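Local atomic coordinates of trichothecene 3-O-acetyltransferase (Gibberella zeae, PDB entry 2RKV), a protein that catalyses acetyl transfer from acetyl-coenzyme A to the 3-hydroxyl of trichothecene mycotoxins, as a member of the BAHD acyltransferase superfamily. Residues 260-265 with 412-417; 242-247 with 444-449; 256-261 with 333-338. All coordinates share one frame; numbering follows the deposited sequence. Where two conformers were deposited one is given.

Overall arrangement
The three contacts lie on one side of the chain's centre, and each has a segment that touches coenzyme A. Interactions 1 and 2 are centred about 12 Å apart, 1 and 3 about 13 Å, and 2 and 3 about 18 Å. Along the chain, helix 238-249 comes first, then the loop through Phe258, then helix 261-277, so all three first segments fall within residues 242-265; interactions 1 and 3 share Ser260 and Thr261. Their partners follow in the order 333-338, 412-417, 444-449. Interactions 1 and 2 reach the same seven-stranded mixed sheet, through strands 411-414 and 448-449. The first segments supply Lys245, Phe258, Ser260, Thr261 and Asp262 to the coenzyme A site, joined by Arg335 from 333-338.

Interaction 1. Residues 260-265 with 412-417. With COA (coenzyme A), chain B.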
# COMPACT_ATOMS: atom_id res chain seq x y z
N SER A 260 -1.47 -19.07 -5.35
CA SER A 260 -0.55 -18.72 -4.27
C SER A 260 -1.26 -18.58 -2.93
O SER A 260 -2.50 -18.49 -2.85
CB SER A 260 0.13 -17.39 -4.59
OG SER A 260 -0.80 -16.33 -4.57
N THR A 261 -0.45 -18.53 -1.87
CA THR A 261 -0.93 -18.21 -0.53
C THR A 261 -1.72 -16.89 -0.57
O THR A 261 -2.83 -16.80 -0.05
CB THR A 261 0.26 -18.11 0.46
OG1 THR A 261 0.93 -19.38 0.51
CG2 THR A 261 -0.21 -17.76 1.85
N ASP A 262 -1.12 -15.88 -1.21
CA ASP A 262 -1.74 -14.56 -1.35
C ASP A 262 -3.09 -14.64 -2.09
O ASP A 262 -4.08 -14.04 -1.67
CB ASP A 262 -0.77 -13.61 -2.05
CG ASP A 262 -1.14 -12.16 -1.88
OD1 ASP A 262 -2.21 -11.74 -2.39
OD2 ASP A 262 -0.33 -11.44 -1.23
N ASP A 263 -3.13 -15.41 -3.19
CA ASP A 263 -4.38 -15.67 -3.91
C ASP A 263 -5.46 -16.24 -2.99
O ASP A 263 -6.62 -15.80 -3.01
CB ASP A 263 -4.17 -16.73 -5.00
CG ASP A 263 -3.35 -16.24 -6.18
OD1 ASP A 263 -3.14 -15.02 -6.36
OD2 ASP A 263 -2.90 -17.12 -6.94
N ALA A 264 -5.08 -17.23 -2.19
CA ALA A 264 -6.02 -17.96 -1.33
C ALA A 264 -6.63 -17.04 -0.27
O ALA A 264 -7.85 -17.03 -0.07
CB ALA A 264 -5.33 -19.17 -0.70
N LEU A 265 -5.79 -16.24 0.39
CA LEU A 265 -6.30 -15.30 1.38
C LEU A 265 -7.17 -14.22 0.74
O LEU A 265 -8.23 -13.87 1.26
CB LEU A 265 -5.17 -14.65 2.19
CG LEU A 265 -5.66 -13.70 3.30
CD1 LEU A 265 -6.69 -14.36 4.23
CD2 LEU A 265 -4.50 -13.10 4.11
N MET A 412 -8.70 -2.49 1.59
CA MET A 412 -8.03 -3.50 2.40
C MET A 412 -6.54 -3.58 2.07
O MET A 412 -6.14 -3.30 0.94
CB MET A 412 -8.66 -4.87 2.19
CG MET A 412 -10.15 -4.90 2.37
SD MET A 412 -10.80 -6.55 2.10
CE MET A 412 -12.55 -6.19 2.31
N TYR A 413 -5.75 -3.96 3.07
CA TYR A 413 -4.31 -4.21 2.90
C TYR A 413 -3.88 -5.52 3.53
O TYR A 413 -4.47 -5.97 4.53
CB TYR A 413 -3.48 -3.09 3.54
CG TYR A 413 -3.76 -1.73 2.95
CD1 TYR A 413 -4.68 -0.87 3.54
CD2 TYR A 413 -3.10 -1.31 1.80
CE1 TYR A 413 -4.96 0.39 2.98
CE2 TYR A 413 -3.37 -0.06 1.23
CZ TYR A 413 -4.29 0.78 1.84
OH TYR A 413 -4.55 2.02 1.26
N PHE A 414 -2.85 -6.15 2.96
CA PHE A 414 -2.07 -7.15 3.69
C PHE A 414 -0.77 -6.49 4.13
O PHE A 414 -0.10 -5.84 3.32
CB PHE A 414 -1.71 -8.38 2.84
CG PHE A 414 -2.90 -9.18 2.35
CD1 PHE A 414 -4.16 -9.03 2.90
CD2 PHE A 414 -2.72 -10.12 1.33
CE1 PHE A 414 -5.24 -9.80 2.44
CE2 PHE A 414 -3.79 -10.88 0.86
CZ PHE A 414 -5.05 -10.71 1.41
N MET A 415 -0.43 -6.66 5.40
CA MET A 415 0.86 -6.17 5.90
C MET A 415 2.01 -7.00 5.35
O MET A 415 1.79 -8.10 4.83
CB MET A 415 0.87 -6.23 7.43
CG MET A 415 -0.20 -5.36 8.11
SD MET A 415 -0.12 -3.61 7.62
CE MET A 415 -1.37 -3.53 6.34
N PRO A 416 3.25 -6.47 5.42
CA PRO A 416 4.38 -7.35 5.12
C PRO A 416 4.30 -8.60 6.00
O PRO A 416 4.04 -8.51 7.20
CB PRO A 416 5.60 -6.47 5.45
CG PRO A 416 5.10 -5.06 5.29
CD PRO A 416 3.67 -5.09 5.74
N LYS A 417 4.47 -9.77 5.38
CA LYS A 417 4.36 -11.05 6.05
C LYS A 417 5.38 -11.14 7.20
O LYS A 417 6.55 -10.82 7.01
CB LYS A 417 4.61 -12.17 5.03
CG LYS A 417 4.33 -13.57 5.53
CD LYS A 417 4.90 -14.62 4.55
CE LYS A 417 6.36 -14.95 4.88
NZ LYS A 417 7.32 -14.04 4.18
N1A COA B . 3.92 -24.60 -9.01
C2A COA B . 3.25 -24.27 -7.85
N3A COA B . 3.29 -22.98 -7.37
C4A COA B . 3.99 -22.04 -8.05
C5A COA B . 4.67 -22.36 -9.23
C6A COA B . 4.64 -23.66 -9.72
N6A COA B . 5.49 -24.04 -10.68
N7A COA B . 5.28 -21.23 -9.69
C8A COA B . 5.00 -20.22 -8.83
N9A COA B . 4.20 -20.70 -7.82
C1B COA B . 3.70 -19.97 -6.65
C2B COA B . 4.85 -19.70 -5.70
O2B COA B . 5.13 -20.83 -4.92
C3B COA B . 4.28 -18.55 -4.89
O3B COA B . 3.30 -19.04 -4.03
P3B COA B . 3.51 -19.05 -2.46
O7A COA B . 3.80 -17.63 -2.02
O8A COA B . 4.67 -19.97 -2.19
O9A COA B . 2.25 -19.58 -1.83
C4B COA B . 3.48 -17.79 -5.91
O4B COA B . 3.21 -18.68 -6.99
C5B COA B . 4.24 -16.57 -6.38
O5B COA B . 3.24 -15.91 -7.10
P1A COA B . 3.37 -14.36 -7.42
O1A COA B . 4.79 -14.01 -7.84
O2A COA B . 2.32 -13.99 -8.45
O3A COA B . 3.21 -13.60 -6.02
P2A COA B . 2.00 -13.71 -4.99
O4A COA B . 2.59 -13.94 -3.62
O5A COA B . 0.93 -14.68 -5.41
O6A COA B . 1.38 -12.24 -5.04
CBP COA B . 0.61 -10.26 -6.11
CCP COA B . 0.64 -11.79 -6.16
CDP COA B . -0.05 -9.81 -4.80
CEP COA B . -0.24 -9.74 -7.26
CAP COA B . 2.06 -9.78 -6.20
OAP COA B . 2.66 -10.20 -7.41
C9P COA B . 2.17 -8.29 -6.13
O9P COA B . 2.10 -7.55 -7.32
N8P COA B . 2.32 -7.78 -4.92
C7P COA B . 2.40 -6.36 -4.67
C6P COA B . 1.01 -5.74 -4.72
C5P COA B . 1.19 -4.29 -4.41
O5P COA B . 2.07 -3.63 -5.01
N4P COA B . 0.38 -3.78 -3.49
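The first turn of helix 261-277 faces the end of strand 411-414, with Asp262 and Phe414 the nearest pair of CA atoms at 9.0 Å. Leu265 and Phe414 carry the apolar part. Leu265 has CG anti to its backbone N (chi1 -177°), which sends the branch over one face of the Phe414 ring; its CD2 makes a CH-pi contact 3.9 Å from the ring centroid, offset toward the rim, and CG meets Phe414 CZ at 3.6 Å. Asp262 comes to the ring's edge, its carboxylate plane turned 51° from the ring, with OD2 3.7 Å from Phe414 CD2. The carboxylate's stronger partners are Ser379, hydrogen-bonded to OD2, and Arg291, salt-bridged to OD1, which probably offsets much of its buried charge.

The same first turn also holds the cofactor. Thr261 grips O9A of the 3'-phosphate twice, from its backbone N at 2.9 Å and its OG1 at 2.7 Å, while Ser260 OG donates to the pyrophosphate oxygen O5A. Ser260 OG also accepts from Asp263 N, and Asp263 OD2 from Ser260 N, both at 2.9 Å: a capping box at a helix N-terminus that binds coenzyme A phosphates.

Interaction 2. Residues 242-247 with 444-449; sequences SELKDA and TKYAQY. Residues 445, 446, 447, 448, 449 of segment 444-449 come from a tag, linker or insertion. With COA (coenzyme A), chain B.
This contact packs helix 238-249, which also sends Lys245 to the coenzyme A site, against the C-terminal segment that leads into edge strand 448-449. Residues 445-449, Tyr446 among them, come from an insertion into the natural sequence. Leu244 and Tyr446 form its centre, and their CA atoms are 8.2 Å apart. Leu244 CD2 sits over the middle of the Tyr446 ring, 3.5 Å from the centroid and only 8° off the normal, a close CH-pi contact. Leu244 CG lies over the same face nearer the rim, 3.6 Å from Tyr446 CD2. Tyr446 holds CG anti to its carbonyl carbon (chi1 -66°), which turns one ring face to Leu244, the two side chains running past each other in opposite directions.

Glu243 approaches the ring differently: its CB lies at the edge, in the ring plane, 3.9 Å from Tyr446 CE2. Farther out, one water joins the polar ends. It donates to Glu243 OE1 at 2.7 Å and lies 2.9 Å from Tyr446 OH. Glu243 OE1 also hydrogen-bonds a buffer molecule, probably from the crystallisation liquor.

Lys245 turns to the cofactor instead. Its fully extended chain carries NZ to O9A of the 3'-phosphate at 2.8 Å, probably offsetting part of that group's charge. Around the contact, Leu244 also packs on Leu265 and Phe268 of helix 261-277 and on Leu327 of helix 327-335, whereas Tyr446 meets Phe268 edge-to-face and rests on Phe236 of strand 229-236.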
# COMPACT_ATOMS: atom_id res chain seq x y z
N SER A 242 -1.64 -21.79 5.46
CA SER A 242 -1.37 -23.02 4.70
C SER A 242 -2.65 -23.84 4.47
O SER A 242 -2.81 -24.46 3.43
CB SER A 242 -0.29 -23.86 5.37
OG SER A 242 -0.71 -24.32 6.64
N GLU A 243 -3.55 -23.82 5.46
CA GLU A 243 -4.84 -24.51 5.33
C GLU A 243 -5.78 -23.86 4.31
O GLU A 243 -6.50 -24.55 3.59
CB GLU A 243 -5.52 -24.68 6.70
CG GLU A 243 -4.78 -25.69 7.57
CD GLU A 243 -5.36 -25.85 8.95
OE1 GLU A 243 -6.50 -25.40 9.17
OE2 GLU A 243 -4.67 -26.43 9.82
N LEU A 244 -5.75 -22.53 4.23
CA LEU A 244 -6.45 -21.80 3.17
C LEU A 244 -5.89 -22.15 1.78
O LEU A 244 -6.65 -22.41 0.84
CB LEU A 244 -6.37 -20.28 3.39
CG LEU A 244 -7.25 -19.73 4.51
CD1 LEU A 244 -6.98 -18.23 4.72
CD2 LEU A 244 -8.74 -19.98 4.22
N LYS A 245 -4.56 -22.16 1.66
CA LYS A 245 -3.97 -22.50 0.37
C LYS A 245 -4.29 -23.95 -0.02
O LYS A 245 -4.60 -24.21 -1.19
CB LYS A 245 -2.46 -22.28 0.36
CG LYS A 245 -1.86 -22.43 -1.03
CD LYS A 245 -0.35 -22.29 -1.00
CE LYS A 245 0.24 -22.41 -2.40
NZ LYS A 245 1.71 -22.25 -2.36
N ASP A 246 -4.23 -24.86 0.95
CA ASP A 246 -4.62 -26.27 0.73
C ASP A 246 -6.06 -26.36 0.20
O ASP A 246 -6.33 -27.04 -0.82
CB ASP A 246 -4.44 -27.06 2.04
CG ASP A 246 -4.90 -28.52 1.93
OD1 ASP A 246 -4.43 -29.26 1.03
OD2 ASP A 246 -5.72 -28.94 2.77
N ALA A 247 -6.98 -25.66 0.86
CA ALA A 247 -8.41 -25.65 0.50
C ALA A 247 -8.65 -25.15 -0.93
O ALA A 247 -9.45 -25.72 -1.67
CB ALA A 247 -9.19 -24.83 1.50
N THR A 444 -14.07 -16.70 11.37
CA THR A 444 -13.29 -16.81 12.60
C THR A 444 -12.53 -18.13 12.75
O THR A 444 -11.62 -18.24 13.56
CB THR A 444 -14.14 -16.54 13.87
OG1 THR A 444 -15.17 -17.53 13.98
CG2 THR A 444 -14.76 -15.15 13.81
N LYS A 445 -12.92 -19.14 11.95
CA LYS A 445 -12.16 -20.38 11.88
C LYS A 445 -10.69 -20.09 11.52
O LYS A 445 -9.78 -20.77 11.98
CB LYS A 445 -12.80 -21.32 10.85
CG LYS A 445 -12.07 -22.65 10.63
CD LYS A 445 -12.82 -23.47 9.59
CE LYS A 445 -12.11 -24.77 9.26
NZ LYS A 445 -12.79 -25.44 8.10
N TYR A 446 -10.48 -19.05 10.71
CA TYR A 446 -9.15 -18.69 10.21
C TYR A 446 -8.66 -17.34 10.72
O TYR A 446 -7.46 -17.16 10.95
CB TYR A 446 -9.14 -18.67 8.68
CG TYR A 446 -9.36 -20.02 8.03
CD1 TYR A 446 -10.64 -20.44 7.68
CD2 TYR A 446 -8.29 -20.86 7.76
CE1 TYR A 446 -10.85 -21.68 7.08
CE2 TYR A 446 -8.48 -22.11 7.16
CZ TYR A 446 -9.76 -22.50 6.82
OH TYR A 446 -9.97 -23.73 6.22
N ALA A 447 -9.59 -16.40 10.87
CA ALA A 447 -9.24 -15.00 11.14
C ALA A 447 -9.38 -14.64 12.62
O ALA A 447 -10.44 -14.86 13.22
CB ALA A 447 -10.09 -14.09 10.30
N GLN A 448 -8.30 -14.12 13.19
CA GLN A 448 -8.32 -13.63 14.60
C GLN A 448 -8.45 -12.14 14.59
O GLN A 448 -7.58 -11.43 14.10
CB GLN A 448 -7.07 -14.00 15.45
CG GLN A 448 -6.95 -13.21 16.86
CD GLN A 448 -7.93 -13.73 17.91
OE1 GLN A 448 -8.03 -14.94 18.14
NE2 GLN A 448 -8.66 -12.82 18.54
N TYR A 449 -9.55 -11.66 15.16
CA TYR A 449 -9.77 -10.22 15.28
C TYR A 449 -8.73 -9.58 16.20
O TYR A 449 -8.51 -10.06 17.32
CB TYR A 449 -11.17 -9.92 15.80
CG TYR A 449 -11.42 -8.46 16.09
CD1 TYR A 449 -11.71 -7.56 15.06
CD2 TYR A 449 -11.36 -7.97 17.40
CE1 TYR A 449 -11.93 -6.21 15.33
CE2 TYR A 449 -11.58 -6.64 17.68
CZ TYR A 449 -11.86 -5.76 16.65
OH TYR A 449 -12.08 -4.43 16.95
N1A COA B . 3.92 -24.60 -9.01
C2A COA B . 3.25 -24.27 -7.85
N3A COA B . 3.29 -22.98 -7.37
C4A COA B . 3.99 -22.04 -8.05
C5A COA B . 4.67 -22.36 -9.23
C6A COA B . 4.64 -23.66 -9.72
N6A COA B . 5.49 -24.04 -10.68
N7A COA B . 5.28 -21.23 -9.69
C8A COA B . 5.00 -20.22 -8.83
N9A COA B . 4.20 -20.70 -7.82
C1B COA B . 3.70 -19.97 -6.65
C2B COA B . 4.85 -19.70 -5.70
O2B COA B . 5.13 -20.83 -4.92
C3B COA B . 4.28 -18.55 -4.89
O3B COA B . 3.30 -19.04 -4.03
P3B COA B . 3.51 -19.05 -2.46
O7A COA B . 3.80 -17.63 -2.02
O8A COA B . 4.67 -19.97 -2.19
O9A COA B . 2.25 -19.58 -1.83
C4B COA B . 3.48 -17.79 -5.91
O4B COA B . 3.21 -18.68 -6.99
C5B COA B . 4.24 -16.57 -6.38
O5B COA B . 3.24 -15.91 -7.10
P1A COA B . 3.37 -14.36 -7.42
O1A COA B . 4.79 -14.01 -7.84
O2A COA B . 2.32 -13.99 -8.45
O3A COA B . 3.21 -13.60 -6.02
P2A COA B . 2.00 -13.71 -4.99
O4A COA B . 2.59 -13.94 -3.62
O5A COA B . 0.93 -14.68 -5.41
O6A COA B . 1.38 -12.24 -5.04
CBP COA B . 0.61 -10.26 -6.11
CCP COA B . 0.64 -11.79 -6.16
CDP COA B . -0.05 -9.81 -4.80
CEP COA B . -0.24 -9.74 -7.26
CAP COA B . 2.06 -9.78 -6.20
OAP COA B . 2.66 -10.20 -7.41
C9P COA B . 2.17 -8.29 -6.13
O9P COA B . 2.10 -7.55 -7.32
N8P COA B . 2.32 -7.78 -4.92
C7P COA B . 2.40 -6.36 -4.67
C6P COA B . 1.01 -5.74 -4.72
C5P COA B . 1.19 -4.29 -4.41
O5P COA B . 2.07 -3.63 -5.01
N4P COA B . 0.38 -3.78 -3.49
O HOH W 1 -8.87 -25.80 7.92

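Interaction 3. Residues 256-261 with 333-338; sequences TKFVST and RLRSEL. With COA (coenzyme A), chain B.
Arg335 and Phe258 meet beside coenzyme A, one reaching its pyrophosphate and the other its adenine. The Arg335 guanidinium presents its edge to the cofactor: NH2 donates to O2A at 3.1 Å, and NH1 makes a longer bond to the same oxygen and a weak one to O5A. Phe258 CE1 lies over one face of the guanidinium, 4.1 Å from Arg335 NH2. One face of the phenyl ring itself lies against the adenine, with C4A 3.3 Å above the ring plane and offset toward its rim; CE1 comes to 3.2 Å from N9A.

Behind these groups, the aliphatic part of the arginine runs along the loop. Arg335 CG is 3.4 Å from the carbonyl oxygen of Phe258, and its CB packs at 3.9 Å on CG1 of Val259. The chain bends at both chi2 (57°) and chi3 (45°), folding the guanidinium back toward the phosphates. Leu338, at the end of a type I turn that begins at Arg335, sets CD1 3.4 Å above the guanidinium plane, over its centre.

Farther out, NE of Arg335 forms a salt bridge with Asp263 OD2, which would fix the rotation of the guanidinium and leave NH1 and NH2 directed at the phosphates. The chemistry thus pairs charge complementarity at the pyrophosphate with aromatic packing at the base, consistent with recognition of the nucleotide portion of coenzyme A.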
# COMPACT_ATOMS: atom_id res chain seq x y z
N THR A 256 -6.45 -23.57 -14.35
CA THR A 256 -5.51 -23.02 -13.37
C THR A 256 -4.61 -24.09 -12.74
O THR A 256 -5.09 -24.92 -11.97
CB THR A 256 -6.29 -22.26 -12.27
OG1 THR A 256 -7.06 -21.21 -12.87
CG2 THR A 256 -5.34 -21.67 -11.23
N LYS A 257 -3.32 -24.04 -13.06
CA LYS A 257 -2.33 -25.02 -12.59
C LYS A 257 -2.06 -24.93 -11.09
O LYS A 257 -1.89 -25.95 -10.42
CB LYS A 257 -1.00 -24.85 -13.34
CG LYS A 257 -1.05 -25.16 -14.84
CD LYS A 257 -0.95 -26.65 -15.09
CE LYS A 257 -0.81 -26.94 -16.57
NZ LYS A 257 -0.79 -28.40 -16.80
N PHE A 258 -1.99 -23.70 -10.58
CA PHE A 258 -1.68 -23.46 -9.18
C PHE A 258 -2.18 -22.08 -8.78
O PHE A 258 -2.40 -21.22 -9.64
CB PHE A 258 -0.16 -23.56 -8.92
CG PHE A 258 0.64 -22.48 -9.60
CD1 PHE A 258 0.81 -21.24 -8.99
CD2 PHE A 258 1.20 -22.69 -10.86
CE1 PHE A 258 1.55 -20.22 -9.62
CE2 PHE A 258 1.93 -21.70 -11.50
CZ PHE A 258 2.11 -20.45 -10.87
N VAL A 259 -2.37 -21.89 -7.48
CA VAL A 259 -2.57 -20.54 -6.94
C VAL A 259 -1.58 -20.31 -5.81
O VAL A 259 -0.92 -21.25 -5.37
CB VAL A 259 -4.03 -20.30 -6.45
CG1 VAL A 259 -5.00 -20.34 -7.63
CG2 VAL A 259 -4.42 -21.29 -5.33
N SER A 260 -1.47 -19.07 -5.35
CA SER A 260 -0.55 -18.72 -4.27
C SER A 260 -1.26 -18.58 -2.93
O SER A 260 -2.50 -18.49 -2.85
CB SER A 260 0.13 -17.39 -4.59
OG SER A 260 -0.80 -16.33 -4.57
N THR A 261 -0.45 -18.53 -1.87
CA THR A 261 -0.93 -18.21 -0.53
C THR A 261 -1.72 -16.89 -0.57
O THR A 261 -2.83 -16.80 -0.05
CB THR A 261 0.26 -18.11 0.46
OG1 THR A 261 0.93 -19.38 0.51
CG2 THR A 261 -0.21 -17.76 1.85
N ARG A 333 -10.05 -17.19 -10.20
CA ARG A 333 -10.39 -15.90 -10.80
C ARG A 333 -9.22 -14.93 -10.68
O ARG A 333 -8.87 -14.24 -11.63
CB ARG A 333 -11.60 -15.25 -10.13
CG ARG A 333 -12.90 -16.03 -10.28
CD ARG A 333 -13.99 -15.42 -9.43
NE ARG A 333 -15.22 -16.22 -9.48
CZ ARG A 333 -16.18 -16.07 -10.39
NH1 ARG A 333 -16.08 -15.16 -11.36
NH2 ARG A 333 -17.25 -16.85 -10.35
N LEU A 334 -8.64 -14.88 -9.48
CA LEU A 334 -7.56 -13.93 -9.22
C LEU A 334 -6.30 -14.28 -10.01
O LEU A 334 -5.75 -13.44 -10.72
CB LEU A 334 -7.27 -13.83 -7.72
CG LEU A 334 -8.47 -13.45 -6.85
CD1 LEU A 334 -8.08 -13.35 -5.38
CD2 LEU A 334 -9.14 -12.15 -7.32
N ARG A 335 -5.87 -15.53 -9.91
CA ARG A 335 -4.65 -15.98 -10.59
C ARG A 335 -4.74 -15.85 -12.12
O ARG A 335 -3.73 -15.58 -12.77
CB ARG A 335 -4.31 -17.42 -10.14
CG ARG A 335 -3.10 -18.09 -10.79
CD ARG A 335 -1.80 -17.32 -10.64
NE ARG A 335 -1.56 -16.82 -9.29
CZ ARG A 335 -0.41 -16.28 -8.90
NH1 ARG A 335 -0.27 -15.81 -7.66
NH2 ARG A 335 0.61 -16.19 -9.75
N SER A 336 -5.94 -15.98 -12.67
CA SER A 336 -6.15 -15.95 -14.14
C SER A 336 -5.75 -14.62 -14.80
O SER A 336 -5.56 -14.56 -16.01
CB SER A 336 -7.59 -16.30 -14.49
OG SER A 336 -8.48 -15.23 -14.21
N GLU A 337 -5.64 -13.56 -13.99
CA GLU A 337 -5.33 -12.21 -14.49
C GLU A 337 -3.85 -11.83 -14.35
O GLU A 337 -3.48 -10.71 -14.68
CB GLU A 337 -6.20 -11.17 -13.78
CG GLU A 337 -7.61 -11.04 -14.35
CD GLU A 337 -7.56 -10.63 -15.82
OE1 GLU A 337 -7.15 -9.48 -16.13
OE2 GLU A 337 -7.91 -11.48 -16.65
N LEU A 338 -3.03 -12.75 -13.86
CA LEU A 338 -1.64 -12.42 -13.54
C LEU A 338 -0.62 -12.83 -14.60
O LEU A 338 0.59 -12.81 -14.35
CB LEU A 338 -1.24 -13.01 -12.18
CG LEU A 338 -1.97 -12.41 -10.98
CD1 LEU A 338 -1.57 -13.15 -9.72
CD2 LEU A 338 -1.72 -10.89 -10.86
N1A COA B . 3.92 -24.60 -9.01
C2A COA B . 3.25 -24.27 -7.85
N3A COA B . 3.29 -22.98 -7.37
C4A COA B . 3.99 -22.04 -8.05
C5A COA B . 4.67 -22.36 -9.23
C6A COA B . 4.64 -23.66 -9.72
N6A COA B . 5.49 -24.04 -10.68
N7A COA B . 5.28 -21.23 -9.69
C8A COA B . 5.00 -20.22 -8.83
N9A COA B . 4.20 -20.70 -7.82
C1B COA B . 3.70 -19.97 -6.65
C2B COA B . 4.85 -19.70 -5.70
O2B COA B . 5.13 -20.83 -4.92
C3B COA B . 4.28 -18.55 -4.89
O3B COA B . 3.30 -19.04 -4.03
P3B COA B . 3.51 -19.05 -2.46
O7A COA B . 3.80 -17.63 -2.02
O8A COA B . 4.67 -19.97 -2.19
O9A COA B . 2.25 -19.58 -1.83
C4B COA B . 3.48 -17.79 -5.91
O4B COA B . 3.21 -18.68 -6.99
C5B COA B . 4.24 -16.57 -6.38
O5B COA B . 3.24 -15.91 -7.10
P1A COA B . 3.37 -14.36 -7.42
O1A COA B . 4.79 -14.01 -7.84
O2A COA B . 2.32 -13.99 -8.45
O3A COA B . 3.21 -13.60 -6.02
P2A COA B . 2.00 -13.71 -4.99
O4A COA B . 2.59 -13.94 -3.62
O5A COA B . 0.93 -14.68 -5.41
O6A COA B . 1.38 -12.24 -5.04
CBP COA B . 0.61 -10.26 -6.11
CCP COA B . 0.64 -11.79 -6.16
CDP COA B . -0.05 -9.81 -4.80
CEP COA B . -0.24 -9.74 -7.26
CAP COA B . 2.06 -9.78 -6.20
OAP COA B . 2.66 -10.20 -7.41
C9P COA B . 2.17 -8.29 -6.13
O9P COA B . 2.10 -7.55 -7.32
N8P COA B . 2.32 -7.78 -4.92
C7P COA B . 2.40 -6.36 -4.67
C6P COA B . 1.01 -5.74 -4.72
C5P COA B . 1.19 -4.29 -4.41
O5P COA B . 2.07 -3.63 -5.01
N4P COA B . 0.38 -3.78 -3.49